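Putative polyketide synthase (Brevibacillus brevis, PDB 6HP2) is a polyketide synthase piece, an O-methyltransferase domain that binds S-adenosyl-L-homocysteine, probably serving synthesis of the antibiotic bacillaene. Local coordinates at residues 83-88 / 330-335; 91-96 / 115-120; 237-242 / 288-293. All coordinates share one frame; numbering follows the deposited sequence.

Contact 1: 83-88 / 330-335. With SAH (S-adenosyl-L-homocysteine), chain B.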
loop_
_atom_site.group_PDB
_atom_site.type_symbol
_atom_site.label_atom_id
_atom_site.label_comp_id
_atom_site.label_asym_id
_atom_site.label_seq_id
_atom_site.Cartn_x
_atom_site.Cartn_y
_atom_site.Cartn_z
ATOM N N MET A 83 4.952 -8.972 -1.867
ATOM C CA MET A 83 4.630 -8.074 -0.760
ATOM C C MET A 83 3.137 -8.016 -0.488
ATOM O O MET A 83 2.696 -8.028 0.662
ATOM C CB MET A 83 5.138 -6.677 -1.050
ATOM C CG MET A 83 4.845 -5.692 0.079
ATOM S SD MET A 83 5.718 -4.088 -0.148
ATOM C CE MET A 83 5.018 -3.436 -1.634
ATOM N N ARG A 84 2.339 -7.897 -1.529
ATOM C CA ARG A 84 0.882 -7.932 -1.361
ATOM C C ARG A 84 0.411 -9.263 -0.793
ATOM O O ARG A 84 -0.532 -9.296 0.000
ATOM C CB ARG A 84 0.228 -7.638 -2.711
ATOM C CG ARG A 84 0.300 -6.172 -3.072
ATOM C CD ARG A 84 -0.173 -5.955 -4.529
ATOM N NE ARG A 84 -0.506 -4.550 -4.767
ATOM C CZ ARG A 84 0.401 -3.589 -4.948
ATOM N NH1 ARG A 84 1.723 -3.862 -4.874
ATOM N NH2 ARG A 84 -0.020 -2.367 -5.170
ATOM N N GLN A 85 1.061 -10.372 -1.166
ATOM C CA GLN A 85 0.676 -11.649 -0.588
ATOM C C GLN A 85 0.884 -11.641 0.918
ATOM O O GLN A 85 0.061 -12.176 1.677
ATOM C CB GLN A 85 1.463 -12.824 -1.192
ATOM C CG GLN A 85 1.124 -13.089 -2.685
ATOM C CD GLN A 85 2.001 -14.143 -3.280
ATOM O OE1 GLN A 85 3.130 -14.322 -2.836
ATOM N NE2 GLN A 85 1.503 -14.855 -4.289
ATOM N N VAL A 86 1.992 -11.064 1.374
ATOM C CA VAL A 86 2.223 -10.971 2.820
ATOM C C VAL A 86 1.158 -10.086 3.440
ATOM O O VAL A 86 0.659 -10.365 4.510
ATOM C CB VAL A 86 3.643 -10.468 3.140
ATOM C CG1 VAL A 86 3.865 -10.300 4.700
ATOM C CG2 VAL A 86 4.694 -11.518 2.617
ATOM N N LEU A 87 0.765 -9.024 2.762
ATOM C CA LEU A 87 -0.233 -8.135 3.358
ATOM C C LEU A 87 -1.567 -8.850 3.528
ATOM O O LEU A 87 -2.262 -8.659 4.540
ATOM C CB LEU A 87 -0.435 -6.888 2.455
ATOM C CG LEU A 87 -1.462 -5.841 2.912
ATOM C CD1 LEU A 87 -0.943 -5.128 4.139
ATOM C CD2 LEU A 87 -1.699 -4.845 1.746
ATOM N N PHE A 88 -1.966 -9.627 2.509
ATOM C CA PHE A 88 -3.281 -10.235 2.453
ATOM C C PHE A 88 -3.369 -11.636 3.095
ATOM O O PHE A 88 -4.462 -12.228 3.121
ATOM C CB PHE A 88 -3.765 -10.304 1.006
ATOM C CG PHE A 88 -4.252 -8.946 0.428
ATOM C CD1 PHE A 88 -5.512 -8.469 0.705
ATOM C CD2 PHE A 88 -3.452 -8.219 -0.439
ATOM C CE1 PHE A 88 -5.965 -7.302 0.206
ATOM C CE2 PHE A 88 -3.878 -7.024 -0.963
ATOM C CZ PHE A 88 -5.145 -6.549 -0.641
ATOM N N PRO A 330 -3.795 -16.452 -0.160
ATOM C CA PRO A 330 -5.057 -16.354 -0.936
ATOM C C PRO A 330 -5.065 -15.279 -2.034
ATOM O O PRO A 330 -5.951 -15.301 -2.912
ATOM C CB PRO A 330 -6.109 -15.991 0.134
ATOM C CG PRO A 330 -5.303 -15.293 1.206
ATOM C CD PRO A 330 -3.936 -15.994 1.214
ATOM N N TYR A 331 -4.148 -14.328 -2.006
ATOM C CA TYR A 331 -4.227 -13.190 -2.928
ATOM C C TYR A 331 -2.977 -12.345 -2.827
ATOM O O TYR A 331 -2.530 -12.104 -1.723
ATOM C CB TYR A 331 -5.452 -12.301 -2.594
ATOM C CG TYR A 331 -5.463 -11.132 -3.550
ATOM C CD1 TYR A 331 -5.971 -11.250 -4.826
ATOM C CD2 TYR A 331 -4.913 -9.941 -3.162
ATOM C CE1 TYR A 331 -5.905 -10.174 -5.710
ATOM C CE2 TYR A 331 -4.818 -8.868 -4.030
ATOM C CZ TYR A 331 -5.302 -8.996 -5.303
ATOM O OH TYR A 331 -5.184 -7.933 -6.141
ATOM N N PRO A 332 -2.396 -11.866 -3.923
ATOM C CA PRO A 332 -2.688 -12.229 -5.321
ATOM C C PRO A 332 -2.023 -13.543 -5.651
ATOM O O PRO A 332 -1.379 -14.104 -4.787
ATOM C CB PRO A 332 -2.069 -11.090 -6.149
ATOM C CG PRO A 332 -1.527 -10.077 -5.178
ATOM C CD PRO A 332 -1.397 -10.773 -3.833
ATOM N N LYS A 333 -2.162 -14.006 -6.886
ATOM C CA LYS A 333 -1.401 -15.123 -7.433
ATOM C C LYS A 333 -0.281 -14.588 -8.321
ATOM O O LYS A 333 -0.410 -13.531 -8.942
ATOM C CB LYS A 333 -2.310 -16.058 -8.245
ATOM C CG LYS A 333 -3.587 -16.474 -7.527
ATOM C CD LYS A 333 -3.317 -17.290 -6.261
ATOM C CE LYS A 333 -4.617 -17.636 -5.524
ATOM N NZ LYS A 333 -4.496 -18.731 -4.488
ATOM N N GLN A 334 0.824 -15.320 -8.386
ATOM C CA GLN A 334 1.915 -14.938 -9.276
ATOM C C GLN A 334 1.565 -15.335 -10.703
ATOM O O GLN A 334 0.908 -16.354 -10.925
ATOM C CB GLN A 334 3.222 -15.607 -8.855
ATOM C CG GLN A 334 3.771 -15.102 -7.541
ATOM C CD GLN A 334 4.563 -13.805 -7.704
ATOM O OE1 GLN A 334 4.585 -13.172 -8.784
ATOM N NE2 GLN A 334 5.180 -13.384 -6.638
ATOM N N GLN A 335 1.979 -14.509 -11.658
ATOM C CA GLN A 335 1.778 -14.809 -13.070
ATOM C C GLN A 335 2.692 -15.954 -13.497
ATOM O O GLN A 335 3.810 -16.104 -13.001
ATOM C CB GLN A 335 2.049 -13.563 -13.915
ATOM C CG GLN A 335 1.670 -13.698 -15.372
ATOM C CD GLN A 335 1.776 -12.386 -16.133
ATOM O OE1 GLN A 335 2.119 -11.347 -15.560
ATOM N NE2 GLN A 335 1.477 -12.425 -17.432
HETATM N N SAH B . -2.673 1.380 -4.462
HETATM C CA SAH B . -2.236 1.497 -5.850
HETATM C CB SAH B . -1.789 2.912 -6.193
HETATM C CG SAH B . -0.836 3.562 -5.206
HETATM S SD SAH B . -0.227 5.152 -5.841
HETATM C C SAH B . -1.127 0.498 -6.069
HETATM O O SAH B . -0.604 0.380 -7.177
HETATM O OXT SAH B . -0.761 -0.207 -5.134
HETATM C "C5'" SAH B . -1.240 6.230 -4.801
HETATM C "C4'" SAH B . -2.717 6.187 -5.185
HETATM O "O4'" SAH B . -3.462 6.954 -4.213
HETATM C "C3'" SAH B . -2.984 6.926 -6.538
HETATM O "O3'" SAH B . -3.925 6.091 -7.230
HETATM C "C2'" SAH B . -3.613 8.269 -6.172
HETATM O "O2'" SAH B . -4.503 8.788 -7.115
HETATM C "C1'" SAH B . -4.326 7.879 -4.858
HETATM N N9 SAH B . -4.660 8.980 -3.957
HETATM C C8 SAH B . -3.823 9.901 -3.395
HETATM N N7 SAH B . -4.590 10.737 -2.688
HETATM C C5 SAH B . -5.877 10.322 -2.747
HETATM C C6 SAH B . -7.071 10.798 -2.219
HETATM N N6 SAH B . -7.163 11.849 -1.406
HETATM N N1 SAH B . -8.224 10.113 -2.471
HETATM C C2 SAH B . -8.235 9.023 -3.321
HETATM N N3 SAH B . -7.055 8.583 -3.862
HETATM C C4 SAH B . -5.918 9.246 -3.614
HETATM O O HOH W 1 -2.104 -13.554 0.403
HETATM O O HOH W 2 5.331 -15.032 -4.322
#
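Gln85 of helix 70-88 reaches across to the loop that follows helix 316-326 and meets Tyr331, Pro332 and Gln334. Gln85 CB passes Tyr331 O at a loose 4.1 Å. One atom further out, Gln85 CG rests on the proline ring, 3.6 Å from Pro332 CD. The chain then runs on extended (chi2 174°) and carries the amide to the next carbonyl, where Gln85 NE2 donates to Pro332 O over 3.0 Å, nearly straight at 164°. The acceptor lies in the plane of the Gln85 amide, whereas NE2 sits above the plane of the Pro332 carbonyl. The other half of the amide, OE1, takes a bond from water 2, which accepts in turn from Gln334 NE2; that nitrogen also reaches Glu78 O. With both ends engaged, the amide is fixed in its rotation.

This helix belongs to a class I, Rossmann-like methyltransferase domain, and Arg84, one residue back, is part of the S-adenosyl-L-homocysteine site. Its guanidinium turns an edge to the ligand carboxylate, though the modelled spacing there is doubtfully short. NE forms a salt bridge with Asp109, whose carboxylate also bonds Tyr331 OH, and Arg84 CB packs 3.7 Å from Pro332 CD.

Tyr331 directs the CD2-CE2 edge of its ring at the face of Phe88, a T-shaped pair with planes 86° apart and CD2 of Tyr331 3.5 Å from CD2 of Phe88. The peptide bond between Tyr331 and Pro332 is cis, and Pro332 CB lies over the centre of one tyrosine face. Tyr331 O receives a CA-H...O contact from Gln85 CA at 3.4 Å, and water 1 donates both to it and to Gln85 O.

Contact 2: 91-96 / 115-120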
loop_
_atom_site.group_PDB
_atom_site.type_symbol
_atom_site.label_atom_id
_atom_site.label_comp_id
_atom_site.label_asym_id
_atom_site.label_seq_id
_atom_site.Cartn_x
_atom_site.Cartn_y
_atom_site.Cartn_z
ATOM N N GLU A 91 -6.235 -13.003 5.612
ATOM C CA GLU A 91 -7.631 -12.733 5.326
ATOM C C GLU A 91 -8.302 -13.979 4.783
ATOM O O GLU A 91 -7.665 -14.818 4.146
ATOM C CB GLU A 91 -7.721 -11.594 4.314
ATOM C CG GLU A 91 -6.872 -10.401 4.746
ATOM C CD GLU A 91 -7.090 -10.009 6.226
ATOM O OE1 GLU A 91 -8.279 -9.856 6.626
ATOM O OE2 GLU A 91 -6.062 -9.872 6.987
ATOM N N ASN A 92 -9.567 -14.127 5.107
ATOM C CA ASN A 92 -10.426 -15.197 4.592
ATOM C C ASN A 92 -11.339 -14.567 3.547
ATOM O O ASN A 92 -12.320 -13.880 3.894
ATOM C CB ASN A 92 -11.241 -15.848 5.713
ATOM C CG ASN A 92 -12.144 -16.929 5.206
ATOM O OD1 ASN A 92 -12.376 -17.006 4.036
ATOM N ND2 ASN A 92 -12.671 -17.762 6.098
ATOM N N PHE A 93 -11.005 -14.768 2.264
ATOM C CA PHE A 93 -11.784 -14.106 1.224
ATOM C C PHE A 93 -13.134 -14.788 1.022
ATOM O O PHE A 93 -14.035 -14.202 0.402
ATOM C CB PHE A 93 -11.023 -14.081 -0.096
ATOM C CG PHE A 93 -9.975 -13.065 -0.152
ATOM C CD1 PHE A 93 -8.734 -13.291 0.425
ATOM C CD2 PHE A 93 -10.183 -11.867 -0.818
ATOM C CE1 PHE A 93 -7.736 -12.346 0.374
ATOM C CE2 PHE A 93 -9.159 -10.920 -0.860
ATOM C CZ PHE A 93 -7.947 -11.163 -0.274
ATOM N N SER A 94 -13.297 -15.997 1.550
ATOM C CA SER A 94 -14.620 -16.623 1.494
ATOM C C SER A 94 -15.625 -15.882 2.363
ATOM O O SER A 94 -16.812 -15.839 2.035
ATOM C CB SER A 94 -14.521 -18.097 1.901
ATOM O OG SER A 94 -15.794 -18.690 1.988
ATOM N N ARG A 95 -15.177 -15.283 3.458
ATOM C CA ARG A 95 -16.052 -14.514 4.342
ATOM C C ARG A 95 -16.322 -13.105 3.811
ATOM O O ARG A 95 -17.340 -12.502 4.135
ATOM C CB ARG A 95 -15.397 -14.400 5.735
ATOM C CG ARG A 95 -16.190 -13.637 6.761
ATOM C CD ARG A 95 -17.440 -14.412 7.129
ATOM N NE ARG A 95 -17.166 -15.452 8.116
ATOM C CZ ARG A 95 -18.064 -16.329 8.546
ATOM N NH1 ARG A 95 -19.294 -16.332 8.048
ATOM N NH2 ARG A 95 -17.725 -17.216 9.458
ATOM N N VAL A 96 -15.403 -12.549 3.040
ATOM C CA VAL A 96 -15.548 -11.186 2.548
ATOM C C VAL A 96 -16.626 -11.122 1.468
ATOM O O VAL A 96 -16.698 -11.969 0.567
ATOM C CB VAL A 96 -14.188 -10.722 2.019
ATOM C CG1 VAL A 96 -14.315 -9.363 1.287
ATOM C CG2 VAL A 96 -13.165 -10.614 3.177
ATOM N N GLU A 115 -11.867 -10.724 -9.995
ATOM C CA GLU A 115 -11.714 -11.839 -10.921
ATOM C C GLU A 115 -11.487 -13.138 -10.165
ATOM O O GLU A 115 -12.078 -14.175 -10.490
ATOM C CB GLU A 115 -10.557 -11.607 -11.883
ATOM C CG GLU A 115 -10.832 -10.760 -13.059
ATOM C CD GLU A 115 -9.714 -10.873 -14.097
ATOM O OE1 GLU A 115 -9.987 -11.286 -15.242
ATOM O OE2 GLU A 115 -8.562 -10.557 -13.751
ATOM N N LEU A 116 -10.595 -13.112 -9.176
ATOM C CA LEU A 116 -10.248 -14.336 -8.461
ATOM C C LEU A 116 -11.378 -14.821 -7.547
ATOM O O LEU A 116 -11.467 -16.028 -7.266
ATOM C CB LEU A 116 -8.976 -14.107 -7.649
ATOM C CG LEU A 116 -8.231 -15.296 -7.064
ATOM C CD1 LEU A 116 -8.054 -16.424 -8.062
ATOM C CD2 LEU A 116 -6.874 -14.810 -6.553
ATOM N N TYR A 117 -12.231 -13.912 -7.062
ATOM C CA TYR A 117 -13.268 -14.223 -6.055
ATOM C C TYR A 117 -14.572 -13.674 -6.614
ATOM O O TYR A 117 -15.026 -12.580 -6.228
ATOM C CB TYR A 117 -12.917 -13.635 -4.678
ATOM C CG TYR A 117 -11.708 -14.316 -4.089
ATOM C CD1 TYR A 117 -11.790 -15.622 -3.623
ATOM C CD2 TYR A 117 -10.466 -13.667 -4.015
ATOM C CE1 TYR A 117 -10.661 -16.282 -3.111
ATOM C CE2 TYR A 117 -9.348 -14.302 -3.536
ATOM C CZ TYR A 117 -9.438 -15.579 -3.071
ATOM O OH TYR A 117 -8.341 -16.222 -2.550
ATOM N N PRO A 118 -15.202 -14.408 -7.535
ATOM C CA PRO A 118 -16.375 -13.864 -8.234
ATOM C C PRO A 118 -17.534 -13.498 -7.339
ATOM O O PRO A 118 -18.425 -12.797 -7.820
ATOM C CB PRO A 118 -16.764 -14.993 -9.199
ATOM C CG PRO A 118 -15.526 -15.704 -9.453
ATOM C CD PRO A 118 -14.729 -15.656 -8.163
ATOM N N HIS A 119 -17.577 -13.951 -6.075
ATOM C CA HIS A 119 -18.651 -13.538 -5.170
ATOM C C HIS A 119 -18.443 -12.153 -4.565
ATOM O O HIS A 119 -19.368 -11.588 -3.972
ATOM C CB HIS A 119 -18.800 -14.567 -4.031
ATOM C CG HIS A 119 -17.672 -14.518 -3.034
ATOM N ND1 HIS A 119 -16.488 -15.207 -3.200
ATOM C CD2 HIS A 119 -17.568 -13.894 -1.840
ATOM C CE1 HIS A 119 -15.686 -14.977 -2.172
ATOM N NE2 HIS A 119 -16.319 -14.183 -1.331
ATOM N N ILE A 120 -17.252 -11.543 -4.719
ATOM C CA ILE A 120 -16.958 -10.296 -4.056
ATOM C C ILE A 120 -17.302 -9.115 -4.969
ATOM O O ILE A 120 -17.116 -9.169 -6.172
ATOM C CB ILE A 120 -15.476 -10.258 -3.650
ATOM C CG1 ILE A 120 -15.176 -11.400 -2.659
ATOM C CG2 ILE A 120 -15.160 -8.874 -3.007
ATOM C CD1 ILE A 120 -13.783 -11.319 -2.047
#
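Phe93 and Tyr117 both carry CG beside the backbone N, anti to the carbonyl carbon (chi1 -78° for Phe93), and this lays Phe93 CB over the face of the Tyr117 ring, with the two rings near parallel but displaced. His119 is turned differently: its CG sits between the backbone N and the carbonyl carbon (chi1 72°), which sends the imidazole across to the backbone of 93-96.

The two six-membered rings lie within 8° of parallel but are slid so far apart that they barely overlap. What lies over the middle of the tyrosine is Phe93 CB, 3.6 Å from the centroid of the Tyr117 ring, in a CH-pi contact. Leu116 CG covers the opposite face of that tyrosine toward its rim, and the hydroxyl bonds to Pro330 O. Ile120 CD1 comes in at the edge of the phenylalanine, 3.8 Å from Phe93 CD2, and also touches Val96, 3.9 Å from CG1.

His119 NE2 divides its N-H between two carbonyls, Phe93 O and Val96 O, each 2.9 Å away. Both bonds are bent and weak, as sharing one hydrogen would make them. Ile120 CG1 backs one face of the imidazole. The type I turn from Tyr117 to Ile120 is closed by Ile120 N donating to Tyr117 O at 2.9 Å.

The turn links helix 108-116 to strand 121-126, while 91-96 leads into strand 98-101. The contact thus joins two loops at the N-terminal ends of these strands, in the first beta-alpha-beta unit of a Rossmann-like methyltransferase; in this fold the cofactor sits at the C-terminal ends.

Contact 3: 237-242 / 288-293; sequences EIIDVS and LFKLKK
The reversed strand of the class I methyltransferase sheet makes this contact: 288-293 runs antiparallel to 237-240, at 176° between the short segment axes, and pairs Glu237 with Lys290, Ile238 with Phe289 and Ile239 with Leu288. The two outer pairs are hydrogen-bonded. Lys290 N donates to Glu237 O at 2.8 Å, and Glu237 N returns a longer bond of 3.2 Å to Lys290 O. At the other end, Ile239 N binds Leu288 O at 3.0 Å and Leu288 N binds Ile239 O at 2.9 Å.

In the non-hydrogen-bonded pair between them, Ile238 CD1 stands over the centre of the Phe289 ring, 3.7 Å from its centroid. The methyl gets there because CG1 leaves CB on the side away from the backbone N (chi1 176°) and chi2, at 79°, then folds CD1 over the ring.

On the other face Glu237 and Lys290 lie side by side. Their charged ends, OE1 of Glu237 and NZ of Lys290, stay 4.0 Å apart, beyond a salt bridge, and water 3 joins Glu237 OE2 to Lys290 NZ. The carboxylate has its salt bridges with Lys90 and Arg314, while NZ bonds Val86 O. Further along, Val241 CG2 packs 3.8 Å from Leu288 CG.

Ile239 and Leu288 are covered by helices 70-88 and 316-326, Phe289 meets Trp224 of helix 221-230, and strands 194-203 and 314-315 flank the pair.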
loop_
_atom_site.group_PDB
_atom_site.type_symbol
_atom_site.label_atom_id
_atom_site.label_comp_id
_atom_site.label_asym_id
_atom_site.label_seq_id
_atom_site.Cartn_x
_atom_site.Cartn_y
_atom_site.Cartn_z
ATOM N N GLU A 237 -1.362 -6.482 13.468
ATOM C CA GLU A 237 -0.054 -6.872 12.996
ATOM C C GLU A 237 0.572 -5.687 12.288
ATOM O O GLU A 237 -0.110 -4.944 11.556
ATOM C CB GLU A 237 -0.165 -8.077 12.051
ATOM C CG GLU A 237 1.162 -8.722 11.727
ATOM C CD GLU A 237 1.025 -10.105 11.074
ATOM O OE1 GLU A 237 -0.096 -10.614 11.002
ATOM O OE2 GLU A 237 2.039 -10.676 10.634
ATOM N N ILE A 238 1.845 -5.448 12.578
ATOM C CA ILE A 238 2.625 -4.395 11.901
ATOM C C ILE A 238 3.945 -5.029 11.491
ATOM O O ILE A 238 4.618 -5.669 12.308
ATOM C CB ILE A 238 2.823 -3.143 12.778
ATOM C CG1 ILE A 238 3.708 -2.077 12.126
ATOM C CG2 ILE A 238 3.429 -3.547 14.181
ATOM C CD1 ILE A 238 3.012 -1.260 11.109
ATOM N N ILE A 239 4.290 -4.919 10.204
ATOM C CA ILE A 239 5.461 -5.554 9.678
ATOM C C ILE A 239 6.395 -4.510 9.081
ATOM O O ILE A 239 5.958 -3.711 8.273
ATOM C CB ILE A 239 5.056 -6.539 8.576
ATOM C CG1 ILE A 239 4.221 -7.685 9.157
ATOM C CG2 ILE A 239 6.281 -7.066 7.875
ATOM C CD1 ILE A 239 3.489 -8.496 8.110
ATOM N N ASP A 240 7.678 -4.530 9.433
ATOM C CA ASP A 240 8.597 -3.527 8.914
ATOM C C ASP A 240 9.365 -4.053 7.691
ATOM O O ASP A 240 10.083 -5.045 7.796
ATOM C CB ASP A 240 9.586 -3.123 10.007
ATOM C CG ASP A 240 10.492 -1.987 9.581
ATOM O OD1 ASP A 240 10.310 -1.473 8.459
ATOM O OD2 ASP A 240 11.381 -1.609 10.369
ATOM N N VAL A 241 9.214 -3.402 6.536
ATOM C CA VAL A 241 9.909 -3.825 5.326
ATOM C C VAL A 241 11.005 -2.853 4.898
ATOM O O VAL A 241 11.554 -2.987 3.806
ATOM C CB VAL A 241 8.936 -3.956 4.142
ATOM C CG1 VAL A 241 9.445 -4.990 3.156
ATOM C CG2 VAL A 241 7.534 -4.304 4.618
ATOM N N SER A 242 11.333 -1.886 5.751
ATOM C CA SER A 242 12.327 -0.865 5.407
ATOM C C SER A 242 13.655 -1.386 4.843
ATOM O O SER A 242 14.119 -0.883 3.821
ATOM C CB SER A 242 12.589 0.077 6.591
ATOM O OG SER A 242 11.378 0.462 7.211
ATOM N N LEU A 288 3.792 -2.679 6.631
ATOM C CA LEU A 288 2.520 -3.281 6.277
ATOM C C LEU A 288 1.666 -3.262 7.562
ATOM O O LEU A 288 2.081 -3.806 8.584
ATOM C CB LEU A 288 2.676 -4.723 5.793
ATOM C CG LEU A 288 3.868 -5.072 4.903
ATOM C CD1 LEU A 288 3.853 -6.561 4.586
ATOM C CD2 LEU A 288 3.839 -4.253 3.624
ATOM N N PHE A 289 0.494 -2.638 7.513
ATOM C CA PHE A 289 -0.409 -2.542 8.659
ATOM C C PHE A 289 -1.618 -3.461 8.476
ATOM O O PHE A 289 -2.286 -3.383 7.442
ATOM C CB PHE A 289 -1.006 -1.140 8.859
ATOM C CG PHE A 289 -0.016 -0.036 9.072
ATOM C CD1 PHE A 289 0.869 0.321 8.091
ATOM C CD2 PHE A 289 -0.086 0.725 10.199
ATOM C CE1 PHE A 289 1.718 1.402 8.275
ATOM C CE2 PHE A 289 0.796 1.790 10.415
ATOM C CZ PHE A 289 1.694 2.115 9.450
ATOM N N LYS A 290 -1.948 -4.235 9.509
ATOM C CA LYS A 290 -3.213 -4.989 9.564
ATOM C C LYS A 290 -3.987 -4.504 10.789
ATOM O O LYS A 290 -3.572 -4.716 11.955
ATOM C CB LYS A 290 -2.967 -6.484 9.607
ATOM C CG LYS A 290 -1.883 -6.889 8.641
ATOM C CD LYS A 290 -1.874 -8.435 8.434
ATOM C CE LYS A 290 -0.830 -8.778 7.399
ATOM N NZ LYS A 290 -0.824 -10.219 7.062
ATOM N N LEU A 291 -5.113 -3.846 10.522
ATOM C CA LEU A 291 -5.886 -3.192 11.575
ATOM C C LEU A 291 -7.260 -3.853 11.717
ATOM O O LEU A 291 -7.869 -4.287 10.722
ATOM C CB LEU A 291 -6.101 -1.689 11.274
ATOM C CG LEU A 291 -4.887 -0.917 10.739
ATOM C CD1 LEU A 291 -5.284 0.488 10.300
ATOM C CD2 LEU A 291 -3.818 -0.825 11.810
ATOM N N LYS A 292 -7.781 -3.778 12.933
ATOM C CA LYS A 292 -9.099 -4.253 13.303
ATOM C C LYS A 292 -9.792 -3.123 14.027
ATOM O O LYS A 292 -9.141 -2.231 14.592
ATOM C CB LYS A 292 -9.007 -5.518 14.196
ATOM C CG LYS A 292 -8.333 -6.692 13.543
ATOM C CD LYS A 292 -9.180 -7.311 12.435
ATOM C CE LYS A 292 -8.439 -8.445 11.732
ATOM N NZ LYS A 292 -9.379 -9.380 11.029
ATOM N N LYS A 293 -11.121 -3.225 14.103
ATOM C CA LYS A 293 -11.915 -2.279 14.883
ATOM C C LYS A 293 -12.081 -2.758 16.317
ATOM O O LYS A 293 -12.376 -3.927 16.563
ATOM C CB LYS A 293 -13.276 -2.098 14.260
ATOM C CG LYS A 293 -13.780 -0.681 14.147
ATOM C CD LYS A 293 -15.007 -0.660 13.190
ATOM C CE LYS A 293 -15.648 0.725 13.105
ATOM N NZ LYS A 293 -16.914 0.672 12.314
HETATM O O HOH W 3 1.167 -11.743 8.455
#

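In the fold
Helix 70-88 and the eight-stranded sheet tie the three contacts together. Contact 1 joins the helix to the C-terminal loop and so spans most of the chain; contacts 2 and 3 are nested inside it, one after the other. Its centre is 13 Å from that of contact 2 and 15 Å from that of contact 3, whereas the centres of contacts 2 and 3 lie 21 Å apart and the two do not touch. Phe93 packs on Phe88 and Tyr331, while Val86 rests on Leu288 and Ile239. The helix therefore lies between the loops that enter strands 98-101 and 121-126 and the antiparallel strands 233-240 and 284-293, with Arg84 at the ligand.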